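Local coordinates for protein glucosidase (Croceicoccus marinus, PDB 5Z3K) that probably hydrolyses O-glycosidic bonds, acting as a beta-glucosidase of glycoside hydrolase family 39, at residues Q128-I133 with A180-R185; Y86-T91 with C139-G144; V464-K469 with E476-T481; V51-S56 with V296-F301. All coordinates share one frame; numbering follows the deposited sequence.

In the fold
Contacts 1, 2 and 4 belong to the eight-stranded TIM barrel, contact 3 to the separate beta region. Contact 4 lies inside the barrel, where strands 53-55 and 298-301 meet across strand 25-27. Contacts 1 and 2 lie in the outer layer, their centres about 22 and 23 Å from that of contact 4. They are about 14 Å apart between centres and meet at helix 123-138, which carries one segment of contact 1 and leads into the loop 139-144 of contact 2; Asn132 CB lies 3.3 Å from Tyr86 OH. The centre of contact 3 is about 28 Å from that of contact 4. TIM-barrel enzymes place their active sites at the C-terminal strand ends, toward which Arg55 of contact 4 reaches.

Contact 1 (Q128-I133 with A180-R185)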
loop_
_atom_site.group_PDB
_atom_site.type_symbol
_atom_site.label_atom_id
_atom_site.label_comp_id
_atom_site.label_asym_id
_atom_site.label_seq_id
_atom_site.Cartn_x
_atom_site.Cartn_y
_atom_site.Cartn_z
ATOM N N GLN A 128 -26.874 0.074 11.697
ATOM C CA GLN A 128 -27.679 -0.673 10.780
ATOM C C GLN A 128 -27.219 -0.439 9.327
ATOM O O GLN A 128 -27.139 -1.328 8.573
ATOM C CB GLN A 128 -29.148 -0.250 10.875
ATOM C CG GLN A 128 -29.870 -0.548 12.144
ATOM C CD GLN A 128 -31.342 -0.120 12.036
ATOM O OE1 GLN A 128 -31.686 0.994 12.319
ATOM N NE2 GLN A 128 -32.167 -0.990 11.521
ATOM N N VAL A 129 -26.900 0.783 9.011
ATOM C CA VAL A 129 -26.525 1.110 7.639
ATOM C C VAL A 129 -25.165 0.501 7.314
ATOM O O VAL A 129 -24.962 -0.030 6.217
ATOM C CB VAL A 129 -26.576 2.636 7.429
ATOM C CG1 VAL A 129 -25.834 3.051 6.174
ATOM C CG2 VAL A 129 -28.037 3.081 7.352
ATOM N N VAL A 130 -24.237 0.499 8.280
ATOM C CA VAL A 130 -22.945 -0.157 8.051
ATOM C C VAL A 130 -23.144 -1.646 7.819
ATOM O O VAL A 130 -22.515 -2.245 6.934
ATOM C CB VAL A 130 -21.974 0.092 9.221
ATOM C CG1 VAL A 130 -20.708 -0.790 9.064
ATOM C CG2 VAL A 130 -21.598 1.564 9.309
ATOM N N GLU A 131 -24.036 -2.264 8.594
ATOM C CA GLU A 131 -24.226 -3.706 8.474
ATOM C C GLU A 131 -24.752 -4.078 7.090
ATOM O O GLU A 131 -24.292 -5.055 6.487
ATOM C CB GLU A 131 -25.168 -4.206 9.572
ATOM C CG GLU A 131 -25.502 -5.693 9.489
ATOM C CD GLU A 131 -26.421 -6.152 10.611
ATOM O OE1 GLU A 131 -26.706 -5.344 11.520
ATOM O OE2 GLU A 131 -26.860 -7.322 10.579
ATOM N N ASN A 132 -25.702 -3.307 6.556
ATOM C CA ASN A 132 -26.237 -3.639 5.239
ATOM C C ASN A 132 -25.300 -3.258 4.104
ATOM O O ASN A 132 -25.392 -3.847 3.023
ATOM C CB ASN A 132 -27.604 -2.984 5.033
ATOM C CG ASN A 132 -28.699 -3.683 5.823
ATOM O OD1 ASN A 132 -28.549 -4.849 6.212
ATOM N ND2 ASN A 132 -29.797 -2.975 6.078
ATOM N N ILE A 133 -24.417 -2.276 4.306
ATOM C CA ILE A 133 -23.346 -2.070 3.336
ATOM C C ILE A 133 -22.465 -3.307 3.287
ATOM O O ILE A 133 -22.087 -3.785 2.209
ATOM C CB ILE A 133 -22.540 -0.803 3.684
ATOM C CG1 ILE A 133 -23.394 0.441 3.425
ATOM C CG2 ILE A 133 -21.217 -0.756 2.901
ATOM C CD1 ILE A 133 -22.909 1.671 4.127
ATOM N N ALA A 180 -17.502 -2.485 14.114
ATOM C CA ALA A 180 -16.967 -3.820 14.364
ATOM C C ALA A 180 -18.081 -4.820 14.657
ATOM O O ALA A 180 -18.069 -5.949 14.146
ATOM C CB ALA A 180 -15.963 -3.774 15.518
ATOM N N ARG A 181 -19.041 -4.431 15.506
ATOM C CA ARG A 181 -20.207 -5.276 15.750
ATOM C C ARG A 181 -20.929 -5.619 14.451
ATOM O O ARG A 181 -21.316 -6.772 14.234
ATOM C CB ARG A 181 -21.172 -4.583 16.717
ATOM C CG ARG A 181 -20.808 -4.762 18.187
ATOM C CD ARG A 181 -21.971 -4.393 19.103
ATOM N NE ARG A 181 -22.505 -3.073 18.786
ATOM C CZ ARG A 181 -22.042 -1.940 19.304
ATOM N NH1 ARG A 181 -21.044 -1.964 20.182
ATOM N NH2 ARG A 181 -22.581 -0.782 18.954
ATOM N N ALA A 182 -21.137 -4.625 13.584
ATOM C CA ALA A 182 -21.881 -4.875 12.352
ATOM C C ALA A 182 -21.115 -5.807 11.419
ATOM O O ALA A 182 -21.695 -6.735 10.843
ATOM C CB ALA A 182 -22.205 -3.556 11.649
ATOM N N VAL A 183 -19.809 -5.585 11.261
ATOM C CA VAL A 183 -19.016 -6.438 10.378
ATOM C C VAL A 183 -19.032 -7.878 10.880
ATOM O O VAL A 183 -19.253 -8.824 10.112
ATOM C CB VAL A 183 -17.578 -5.897 10.270
ATOM C CG1 VAL A 183 -16.638 -6.963 9.719
ATOM C CG2 VAL A 183 -17.541 -4.630 9.419
ATOM N N LYS A 184 -18.807 -8.065 12.182
ATOM C CA LYS A 184 -18.733 -9.415 12.730
ATOM C C LYS A 184 -20.097 -10.093 12.749
ATOM O O LYS A 184 -20.178 -11.321 12.641
ATOM C CB LYS A 184 -18.142 -9.369 14.136
ATOM C CG LYS A 184 -16.688 -8.911 14.178
ATOM C CD LYS A 184 -15.788 -9.866 13.410
ATOM C CE LYS A 184 -14.326 -9.597 13.700
ATOM N NZ LYS A 184 -13.469 -10.550 12.966
ATOM N N ARG A 185 -21.172 -9.316 12.884
ATOM C CA ARG A 185 -22.513 -9.884 12.801
ATOM C C ARG A 185 -22.779 -10.463 11.414
ATOM O O ARG A 185 -23.441 -11.499 11.278
ATOM C CB ARG A 185 -23.544 -8.814 13.164
ATOM C CG ARG A 185 -25.001 -9.238 13.084
ATOM C CD ARG A 185 -25.904 -8.104 13.579
ATOM N NE ARG A 185 -25.411 -7.526 14.830
ATOM C CZ ARG A 185 -25.163 -6.231 15.032
ATOM N NH1 ARG A 185 -25.356 -5.339 14.066
ATOM N NH2 ARG A 185 -24.718 -5.827 16.214
#
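Glu131 and Ala182 mark the closest backbone approach of two helical segments, CA to CA 4.7 Å, with the local axes 8.4 Å apart and running in roughly the same direction at 35°. So near an approach suits an alanine: the Ala182 methyl CB lies 3.7 Å from Glu131 CB, and on the buried side Val130 CG1 touches the same methyl at 4.1 Å. The helices 123-138 and 169-186 follow the barrel strands 104-109 and 151-154, so this is a seam between neighbouring outer helices of the TIM barrel. Toward solvent, charge takes over from hydrocarbon. Glu131 stretches out fully, its CG turned opposite the backbone N (chi1 177°), and crosses Arg185 at about a right angle. Arg185 NH1 donates to Glu131 OE1 over 2.9 Å in a salt bridge; the acceptor lies near the guanidinium plane, but the donor comes from well above the carboxylate plane. Glu131 OE2 is paired with Arg135, and Arg185 NH2 with Glu127, making a surface network of alternating charges. Were an alanine here, Arg185 NH1 and Arg135 would probably each lose a carboxylate partner, leaving Arg185 to lean on Glu127 with its NH1 end less firmly fixed.

Contact 2 (Y86-T91 with C139-G144); sequences YNFAAT and CGWGDG
Trp141 drives the edge of its six-membered ring against the face of Tyr86, and this aromatic pair is the tight part of the contact. The ring planes stand 79° apart with centroids separated by 5.3 Å, an offset edge-to-face stack: the indole atoms come in over the rim of the phenol ring, not its centre. Trp141 CH2 lies 3.6 Å from Tyr86 CE1, and Trp141 CZ3 is near both CD1 and CE1 of the same edge. With its CG swung opposite the backbone N (chi1 -171°), Trp141 sends the far end of the indole across to the tyrosine, although its CB sets off in a different direction. Phe88 is held more loosely: its CE2 comes no closer than 4.3 Å to Trp141 CZ3, edge beside edge, while Tyr86 CB rests over one of its faces. Tyr86 and Phe88 are buried, whereas Trp141 keeps some exposure; the turn that carries it, with Asp143 exposed, is the solvent side. Gly142 suits that turn, since its phi is positive and a CB would be crowded by the indole. A leucine in place of Tyr86 would probably leave the Trp141 edge without a flat face to abut and Pro80 O without its hydroxyl donor. The Phe88 ring also stacks on His136, and Trp141 leans on Asn132 and Arg135. The three aromatic rings thus join the lead-in to helix 89-100 with helix 123-138 and with the loop running from it to strand 151-154.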
loop_
_atom_site.group_PDB
_atom_site.type_symbol
_atom_site.label_atom_id
_atom_site.label_comp_id
_atom_site.label_asym_id
_atom_site.label_seq_id
_atom_site.Cartn_x
_atom_site.Cartn_y
_atom_site.Cartn_z
ATOM N N TYR A 86 -29.892 3.054 -0.512
ATOM C CA TYR A 86 -28.439 3.025 -0.602
ATOM C C TYR A 86 -27.993 3.441 -1.997
ATOM O O TYR A 86 -28.711 3.247 -2.978
ATOM C CB TYR A 86 -27.902 1.629 -0.288
ATOM C CG TYR A 86 -28.140 1.208 1.137
ATOM C CD1 TYR A 86 -29.407 0.816 1.565
ATOM C CD2 TYR A 86 -27.107 1.220 2.068
ATOM C CE1 TYR A 86 -29.637 0.439 2.881
ATOM C CE2 TYR A 86 -27.327 0.839 3.391
ATOM C CZ TYR A 86 -28.601 0.458 3.785
ATOM O OH TYR A 86 -28.833 0.087 5.090
ATOM N N ASN A 87 -26.791 4.005 -2.077
ATOM C CA ASN A 87 -26.229 4.510 -3.333
ATOM C C ASN A 87 -24.968 3.695 -3.609
ATOM O O ASN A 87 -23.854 4.108 -3.270
ATOM C CB ASN A 87 -25.960 6.039 -3.225
ATOM C CG ASN A 87 -25.219 6.608 -4.426
ATOM O OD1 ASN A 87 -25.231 6.036 -5.520
ATOM N ND2 ASN A 87 -24.556 7.744 -4.217
ATOM N N PHE A 88 -25.158 2.511 -4.198
ATOM C CA PHE A 88 -24.073 1.555 -4.403
ATOM C C PHE A 88 -23.443 1.625 -5.794
ATOM O O PHE A 88 -22.403 0.996 -6.008
ATOM C CB PHE A 88 -24.569 0.116 -4.176
ATOM C CG PHE A 88 -24.884 -0.234 -2.733
ATOM C CD1 PHE A 88 -23.973 0.005 -1.710
ATOM C CD2 PHE A 88 -26.084 -0.854 -2.413
ATOM C CE1 PHE A 88 -24.261 -0.356 -0.388
ATOM C CE2 PHE A 88 -26.379 -1.223 -1.087
ATOM C CZ PHE A 88 -25.466 -0.965 -0.076
ATOM N N ALA A 89 -24.023 2.370 -6.734
ATOM C CA ALA A 89 -23.697 2.168 -8.144
ATOM C C ALA A 89 -22.207 2.354 -8.415
ATOM O O ALA A 89 -21.555 1.466 -8.978
ATOM C CB ALA A 89 -24.523 3.103 -9.028
ATOM N N ALA A 90 -21.648 3.511 -8.046
ATOM C CA ALA A 90 -20.253 3.752 -8.414
ATOM C C ALA A 90 -19.335 2.822 -7.637
ATOM O O ALA A 90 -18.363 2.285 -8.188
ATOM C CB ALA A 90 -19.877 5.217 -8.167
ATOM N N THR A 91 -19.638 2.613 -6.356
ATOM C CA THR A 91 -18.828 1.710 -5.547
ATOM C C THR A 91 -18.903 0.281 -6.086
ATOM O O THR A 91 -17.890 -0.429 -6.131
ATOM C CB THR A 91 -19.275 1.775 -4.086
ATOM O OG1 THR A 91 -19.250 3.133 -3.635
ATOM C CG2 THR A 91 -18.336 0.942 -3.205
ATOM N N CYS A 139 -22.651 -10.670 1.297
ATOM C CA CYS A 139 -23.715 -11.671 1.237
ATOM C C CYS A 139 -24.696 -11.446 0.088
ATOM O O CYS A 139 -25.784 -12.024 0.100
ATOM C CB CYS A 139 -24.483 -11.707 2.565
ATOM S SG CYS A 139 -23.413 -11.923 4.000
ATOM N N GLY A 140 -24.353 -10.620 -0.899
ATOM C CA GLY A 140 -25.255 -10.397 -2.019
ATOM C C GLY A 140 -26.482 -9.550 -1.745
ATOM O O GLY A 140 -27.350 -9.459 -2.619
ATOM N N TRP A 141 -26.580 -8.912 -0.577
ATOM C CA TRP A 141 -27.766 -8.135 -0.223
ATOM C C TRP A 141 -27.972 -6.967 -1.181
ATOM O O TRP A 141 -27.020 -6.281 -1.558
ATOM C CB TRP A 141 -27.626 -7.620 1.214
ATOM C CG TRP A 141 -28.841 -6.976 1.806
ATOM C CD1 TRP A 141 -29.861 -7.607 2.464
ATOM C CD2 TRP A 141 -29.150 -5.573 1.837
ATOM N NE1 TRP A 141 -30.793 -6.687 2.884
ATOM C CE2 TRP A 141 -30.380 -5.432 2.513
ATOM C CE3 TRP A 141 -28.508 -4.424 1.358
ATOM C CZ2 TRP A 141 -30.985 -4.187 2.719
ATOM C CZ3 TRP A 141 -29.103 -3.193 1.558
ATOM C CH2 TRP A 141 -30.334 -3.081 2.240
ATOM N N GLY A 142 -29.231 -6.736 -1.569
ATOM C CA GLY A 142 -29.554 -5.621 -2.439
ATOM C C GLY A 142 -28.824 -5.686 -3.764
ATOM O O GLY A 142 -28.211 -4.703 -4.199
ATOM N N ASP A 143 -28.871 -6.863 -4.396
ATOM C CA ASP A 143 -28.221 -7.115 -5.679
ATOM C C ASP A 143 -26.718 -6.858 -5.583
ATOM O O ASP A 143 -26.131 -6.128 -6.387
ATOM C CB ASP A 143 -28.854 -6.278 -6.791
ATOM C CG ASP A 143 -28.413 -6.721 -8.168
ATOM O OD1 ASP A 143 -27.992 -7.891 -8.305
ATOM O OD2 ASP A 143 -28.475 -5.899 -9.103
ATOM N N GLY A 144 -26.095 -7.479 -4.589
ATOM C CA GLY A 144 -24.727 -7.198 -4.229
ATOM C C GLY A 144 -23.765 -8.277 -4.671
ATOM O O GLY A 144 -24.010 -9.023 -5.625
#

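Contact 3 (V464-K469 with E476-T481); sequences VTVQNK and ELIEIT
Val464 and Ile480, Val466 and Ile478, and Asn468 and Glu476 face one another in three successive pairs between strands that run at 158°, nearly antiparallel. Their local axes are 10.1 Å apart, too far for backbone pairing, so side chains alone fill the interval. Branched residues fit well here, because each offers two arms and few ways to turn them. Val464 uses the rotamer that lodges CG1 between the backbone N and the carbonyl carbon (chi1 47°), and this methyl meets Ile480 CD1 at 3.6 Å. Ile480 reaches it with CG1 set opposite its carbonyl carbon and an extended second torsion. Ile478 instead folds back at chi2 (-54°), presenting CD1 to Val466 CG1 at 4.0 Å, while the CG2 methyls of the two residues approach to 4.2 Å. In both pairs the two side chains run side by side with opposite senses. At the polar end Asn468 and Glu476 cross, their flat groups nearly perpendicular. Asn468 OD1 and Glu476 OE1, 3.4 Å apart, are both acceptors and form no bond; the carboxylate is instead held by Arg444, Arg442 and the Tyr424 hydroxyl, which probably offset its burial. Val464, Val466 and Asn468 pair by backbone with strand 423-429. Consecutive strands joined by a short loop and facing through their side chains make a beta-arch, here in a strongly curled, largely antiparallel sheet whose edge strand 464-469 folds over strand 474-482, consistent with a beta-sandwich.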
loop_
_atom_site.group_PDB
_atom_site.type_symbol
_atom_site.label_atom_id
_atom_site.label_comp_id
_atom_site.label_asym_id
_atom_site.label_seq_id
_atom_site.Cartn_x
_atom_site.Cartn_y
_atom_site.Cartn_z
ATOM N N VAL A 464 23.209 -18.964 -14.677
ATOM C CA VAL A 464 23.222 -17.821 -15.575
ATOM C C VAL A 464 23.859 -16.652 -14.839
ATOM O O VAL A 464 23.637 -16.457 -13.636
ATOM C CB VAL A 464 21.800 -17.476 -16.075
ATOM C CG1 VAL A 464 20.831 -17.466 -14.919
ATOM C CG2 VAL A 464 21.791 -16.133 -16.788
ATOM N N THR A 465 24.680 -15.895 -15.556
ATOM C CA THR A 465 25.277 -14.676 -15.046
ATOM C C THR A 465 24.722 -13.506 -15.836
ATOM O O THR A 465 24.696 -13.545 -17.070
ATOM C CB THR A 465 26.802 -14.707 -15.147
ATOM O OG1 THR A 465 27.299 -15.772 -14.340
ATOM C CG2 THR A 465 27.395 -13.404 -14.645
ATOM N N VAL A 466 24.268 -12.484 -15.120
ATOM C CA VAL A 466 23.702 -11.279 -15.704
ATOM C C VAL A 466 24.471 -10.096 -15.146
ATOM O O VAL A 466 24.671 -10.009 -13.931
ATOM C CB VAL A 466 22.202 -11.145 -15.370
ATOM C CG1 VAL A 466 21.699 -9.765 -15.749
ATOM C CG2 VAL A 466 21.402 -12.249 -16.060
ATOM N N GLN A 467 24.886 -9.179 -16.012
ATOM C CA GLN A 467 25.533 -7.972 -15.513
ATOM C C GLN A 467 25.039 -6.776 -16.304
ATOM O O GLN A 467 24.728 -6.887 -17.491
ATOM C CB GLN A 467 27.069 -8.056 -15.586
ATOM C CG GLN A 467 27.626 -8.102 -17.006
ATOM C CD GLN A 467 29.138 -7.904 -17.051
ATOM O OE1 GLN A 467 29.720 -7.259 -16.177
ATOM N NE2 GLN A 467 29.781 -8.468 -18.070
ATOM N N ASN A 468 24.974 -5.631 -15.633
ATOM C CA ASN A 468 24.481 -4.424 -16.279
ATOM C C ASN A 468 24.993 -3.212 -15.534
ATOM O O ASN A 468 25.293 -3.278 -14.335
ATOM C CB ASN A 468 22.949 -4.382 -16.333
ATOM C CG ASN A 468 22.389 -5.223 -17.453
ATOM O OD1 ASN A 468 21.827 -6.302 -17.219
ATOM N ND2 ASN A 468 22.568 -4.756 -18.686
ATOM N N LYS A 469 25.091 -2.099 -16.257
ATOM C CA LYS A 469 25.207 -0.813 -15.591
ATOM C C LYS A 469 23.831 -0.418 -15.078
ATOM O O LYS A 469 22.821 -0.630 -15.757
ATOM C CB LYS A 469 25.765 0.254 -16.533
ATOM C CG LYS A 469 27.009 -0.180 -17.310
ATOM C CD LYS A 469 28.222 -0.250 -16.420
ATOM C CE LYS A 469 29.519 -0.169 -17.233
ATOM N NZ LYS A 469 30.091 -1.517 -17.517
ATOM N N GLU A 476 15.649 -2.455 -11.723
ATOM C CA GLU A 476 15.748 -3.496 -12.737
ATOM C C GLU A 476 15.161 -4.840 -12.316
ATOM O O GLU A 476 15.412 -5.325 -11.213
ATOM C CB GLU A 476 17.208 -3.680 -13.165
ATOM C CG GLU A 476 17.385 -4.535 -14.409
ATOM C CD GLU A 476 18.503 -4.036 -15.303
ATOM O OE1 GLU A 476 19.617 -4.598 -15.234
ATOM O OE2 GLU A 476 18.269 -3.083 -16.074
ATOM N N LEU A 477 14.377 -5.433 -13.209
ATOM C CA LEU A 477 13.795 -6.750 -12.982
ATOM C C LEU A 477 14.440 -7.703 -13.966
ATOM O O LEU A 477 14.391 -7.470 -15.175
ATOM C CB LEU A 477 12.275 -6.753 -13.171
ATOM C CG LEU A 477 11.611 -8.126 -13.045
ATOM C CD1 LEU A 477 11.762 -8.642 -11.620
ATOM C CD2 LEU A 477 10.118 -8.036 -13.414
ATOM N N ILE A 478 15.060 -8.750 -13.450
ATOM C CA ILE A 478 15.611 -9.818 -14.265
ATOM C C ILE A 478 14.653 -10.982 -14.163
ATOM O O ILE A 478 14.354 -11.450 -13.058
ATOM C CB ILE A 478 17.016 -10.230 -13.795
ATOM C CG1 ILE A 478 17.951 -9.020 -13.766
ATOM C CG2 ILE A 478 17.544 -11.387 -14.657
ATOM C CD1 ILE A 478 18.020 -8.255 -15.081
ATOM N N GLU A 479 14.179 -11.462 -15.305
ATOM C CA GLU A 479 13.226 -12.558 -15.348
ATOM C C GLU A 479 13.860 -13.721 -16.094
ATOM O O GLU A 479 14.257 -13.567 -17.254
ATOM C CB GLU A 479 11.931 -12.118 -16.033
ATOM C CG GLU A 479 10.771 -13.023 -15.744
ATOM C CD GLU A 479 9.453 -12.344 -16.046
ATOM O OE1 GLU A 479 8.896 -11.666 -15.150
ATOM O OE2 GLU A 479 9.005 -12.472 -17.201
ATOM N N ILE A 480 13.954 -14.875 -15.439
ATOM C CA ILE A 480 14.490 -16.093 -16.047
ATOM C C ILE A 480 13.372 -17.121 -16.142
ATOM O O ILE A 480 12.703 -17.410 -15.144
ATOM C CB ILE A 480 15.678 -16.654 -15.248
ATOM C CG1 ILE A 480 16.712 -15.559 -15.024
ATOM C CG2 ILE A 480 16.318 -17.822 -15.990
ATOM C CD1 ILE A 480 17.701 -15.902 -13.985
ATOM N N THR A 481 13.155 -17.666 -17.340
ATOM C CA THR A 481 12.060 -18.601 -17.551
ATOM C C THR A 481 12.539 -19.871 -18.233
ATOM O O THR A 481 13.512 -19.865 -18.994
ATOM C CB THR A 481 10.951 -17.983 -18.390
ATOM O OG1 THR A 481 11.521 -17.471 -19.608
ATOM C CG2 THR A 481 10.300 -16.855 -17.615
#

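Contact 4 (V51-S56 with V296-F301); sequences VTLVRS and VDKAIF
Ile300 gives up the largest area to this contact, wedged between Leu53 and Arg55 of the other strand, with CD1 going to the first and CG2 to the second. The strands 53-55 and 298-301 cross at 59°, with local axes 7.5 Å apart, and Arg55 CA lies 6.8 Å from Ile300 CA. They are not neighbours in the barrel sheet: strand 25-27 lies between them, and Ser27, touched by both Arg55 and Ile300, is a residue whose small size probably leaves room for them to meet over it. Leu53 extends its CG opposite the backbone N (chi1 -175°), which points the branched end at the other strand, with CD2 3.9 Å from Ile300 CD1; the same Leu53 methyl also nears Lys298 CB at 4.2 Å. Beta-branched Ile300 suits the spot, since its arms fill both sides at once and it crosses each partner at about a right angle. The aliphatic stem of Arg55 does the packing: its CB is 3.6 Å from Ile300 CG2 and its CD is 4.1 Å from the same methyl. Beyond, the straight chain carries the guanidinium away from the isoleucine. The chemistry is thus divided along Arg55 and Lys298: their hydrocarbon stems pack against Ile300 and Leu53 respectively, while the charged ends go on to acidic partners, Arg55 to Glu153 and Asp156, Lys298 to Glu259.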
loop_
_atom_site.group_PDB
_atom_site.type_symbol
_atom_site.label_atom_id
_atom_site.label_comp_id
_atom_site.label_asym_id
_atom_site.label_seq_id
_atom_site.Cartn_x
_atom_site.Cartn_y
_atom_site.Cartn_z
ATOM N N VAL A 51 -1.526 -6.159 -8.429
ATOM C CA VAL A 51 -2.106 -5.592 -7.209
ATOM C C VAL A 51 -2.951 -6.660 -6.528
ATOM O O VAL A 51 -3.767 -7.318 -7.179
ATOM C CB VAL A 51 -2.941 -4.341 -7.552
ATOM C CG1 VAL A 51 -3.855 -3.936 -6.370
ATOM C CG2 VAL A 51 -2.028 -3.174 -7.967
ATOM N N THR A 52 -2.759 -6.842 -5.211
ATOM C CA THR A 52 -3.486 -7.854 -4.453
ATOM C C THR A 52 -4.464 -7.286 -3.431
ATOM O O THR A 52 -5.260 -8.051 -2.868
ATOM C CB THR A 52 -2.503 -8.785 -3.716
ATOM O OG1 THR A 52 -1.538 -7.998 -3.009
ATOM C CG2 THR A 52 -1.792 -9.712 -4.692
ATOM N N LEU A 53 -4.435 -5.981 -3.173
ATOM C CA LEU A 53 -5.286 -5.382 -2.152
ATOM C C LEU A 53 -5.501 -3.934 -2.542
ATOM O O LEU A 53 -4.558 -3.265 -2.969
ATOM C CB LEU A 53 -4.654 -5.483 -0.758
ATOM C CG LEU A 53 -5.482 -5.014 0.447
ATOM C CD1 LEU A 53 -6.819 -5.754 0.526
ATOM C CD2 LEU A 53 -4.700 -5.199 1.739
ATOM N N VAL A 54 -6.745 -3.468 -2.446
ATOM C CA VAL A 54 -7.074 -2.096 -2.816
ATOM C C VAL A 54 -7.835 -1.441 -1.668
ATOM O O VAL A 54 -8.899 -1.927 -1.263
ATOM C CB VAL A 54 -7.888 -2.020 -4.115
ATOM C CG1 VAL A 54 -8.264 -0.577 -4.407
ATOM C CG2 VAL A 54 -7.091 -2.624 -5.279
ATOM N N ARG A 55 -7.303 -0.327 -1.169
ATOM C CA ARG A 55 -8.010 0.506 -0.199
ATOM C C ARG A 55 -9.002 1.398 -0.935
ATOM O O ARG A 55 -8.664 1.992 -1.965
ATOM C CB ARG A 55 -7.010 1.358 0.590
ATOM C CG ARG A 55 -7.590 2.167 1.746
ATOM C CD ARG A 55 -6.463 2.709 2.649
ATOM N NE ARG A 55 -6.986 3.253 3.910
ATOM C CZ ARG A 55 -7.219 4.549 4.136
ATOM N NH1 ARG A 55 -6.964 5.457 3.193
ATOM N NH2 ARG A 55 -7.712 4.940 5.307
ATOM N N SER A 56 -10.228 1.499 -0.410
ATOM C CA SER A 56 -11.317 2.146 -1.132
ATOM C C SER A 56 -11.431 3.636 -0.835
ATOM O O SER A 56 -12.277 4.311 -1.435
ATOM C CB SER A 56 -12.646 1.469 -0.789
ATOM O OG SER A 56 -12.998 1.711 0.578
ATOM N N VAL A 296 5.282 -5.143 9.024
ATOM C CA VAL A 296 4.142 -4.845 8.166
ATOM C C VAL A 296 3.517 -6.148 7.683
ATOM O O VAL A 296 4.196 -7.015 7.113
ATOM C CB VAL A 296 4.566 -3.968 6.975
ATOM C CG1 VAL A 296 3.373 -3.702 6.058
ATOM C CG2 VAL A 296 5.184 -2.659 7.458
ATOM N N ASP A 297 2.205 -6.286 7.883
ATOM C CA ASP A 297 1.496 -7.477 7.427
ATOM C C ASP A 297 0.719 -7.250 6.140
ATOM O O ASP A 297 0.524 -8.199 5.370
ATOM C CB ASP A 297 0.531 -7.970 8.506
ATOM C CG ASP A 297 1.257 -8.483 9.735
ATOM O OD1 ASP A 297 2.225 -9.251 9.568
ATOM O OD2 ASP A 297 0.883 -8.099 10.861
ATOM N N LYS A 298 0.267 -6.022 5.909
ATOM C CA LYS A 298 -0.417 -5.618 4.690
ATOM C C LYS A 298 -0.053 -4.164 4.430
ATOM O O LYS A 298 0.088 -3.378 5.374
ATOM C CB LYS A 298 -1.941 -5.745 4.817
ATOM C CG LYS A 298 -2.456 -7.145 5.054
ATOM C CD LYS A 298 -2.281 -8.015 3.836
ATOM C CE LYS A 298 -3.185 -9.259 3.927
ATOM N NZ LYS A 298 -3.490 -9.609 5.349
ATOM N N ALA A 299 0.087 -3.804 3.154
ATOM C CA ALA A 299 0.564 -2.479 2.800
ATOM C C ALA A 299 -0.234 -1.920 1.638
ATOM O O ALA A 299 -0.607 -2.665 0.724
ATOM C CB ALA A 299 2.054 -2.513 2.430
ATOM N N ILE A 300 -0.456 -0.601 1.679
ATOM C CA ILE A 300 -1.262 0.141 0.705
ATOM C C ILE A 300 -0.397 1.294 0.205
ATOM O O ILE A 300 -0.236 2.305 0.901
ATOM C CB ILE A 300 -2.571 0.677 1.307
ATOM C CG1 ILE A 300 -3.393 -0.423 1.982
ATOM C CG2 ILE A 300 -3.408 1.365 0.238
ATOM C CD1 ILE A 300 -4.024 -1.426 1.005
ATOM N N PHE A 301 0.155 1.155 -0.997
ATOM C CA PHE A 301 0.918 2.237 -1.605
ATOM C C PHE A 301 -0.000 3.375 -2.028
ATOM O O PHE A 301 -1.043 3.150 -2.639
ATOM C CB PHE A 301 1.674 1.738 -2.831
ATOM C CG PHE A 301 2.347 2.843 -3.597
ATOM C CD1 PHE A 301 3.594 3.316 -3.189
ATOM C CD2 PHE A 301 1.730 3.425 -4.701
ATOM C CE1 PHE A 301 4.235 4.331 -3.884
ATOM C CE2 PHE A 301 2.343 4.451 -5.403
ATOM C CZ PHE A 301 3.601 4.910 -4.997
#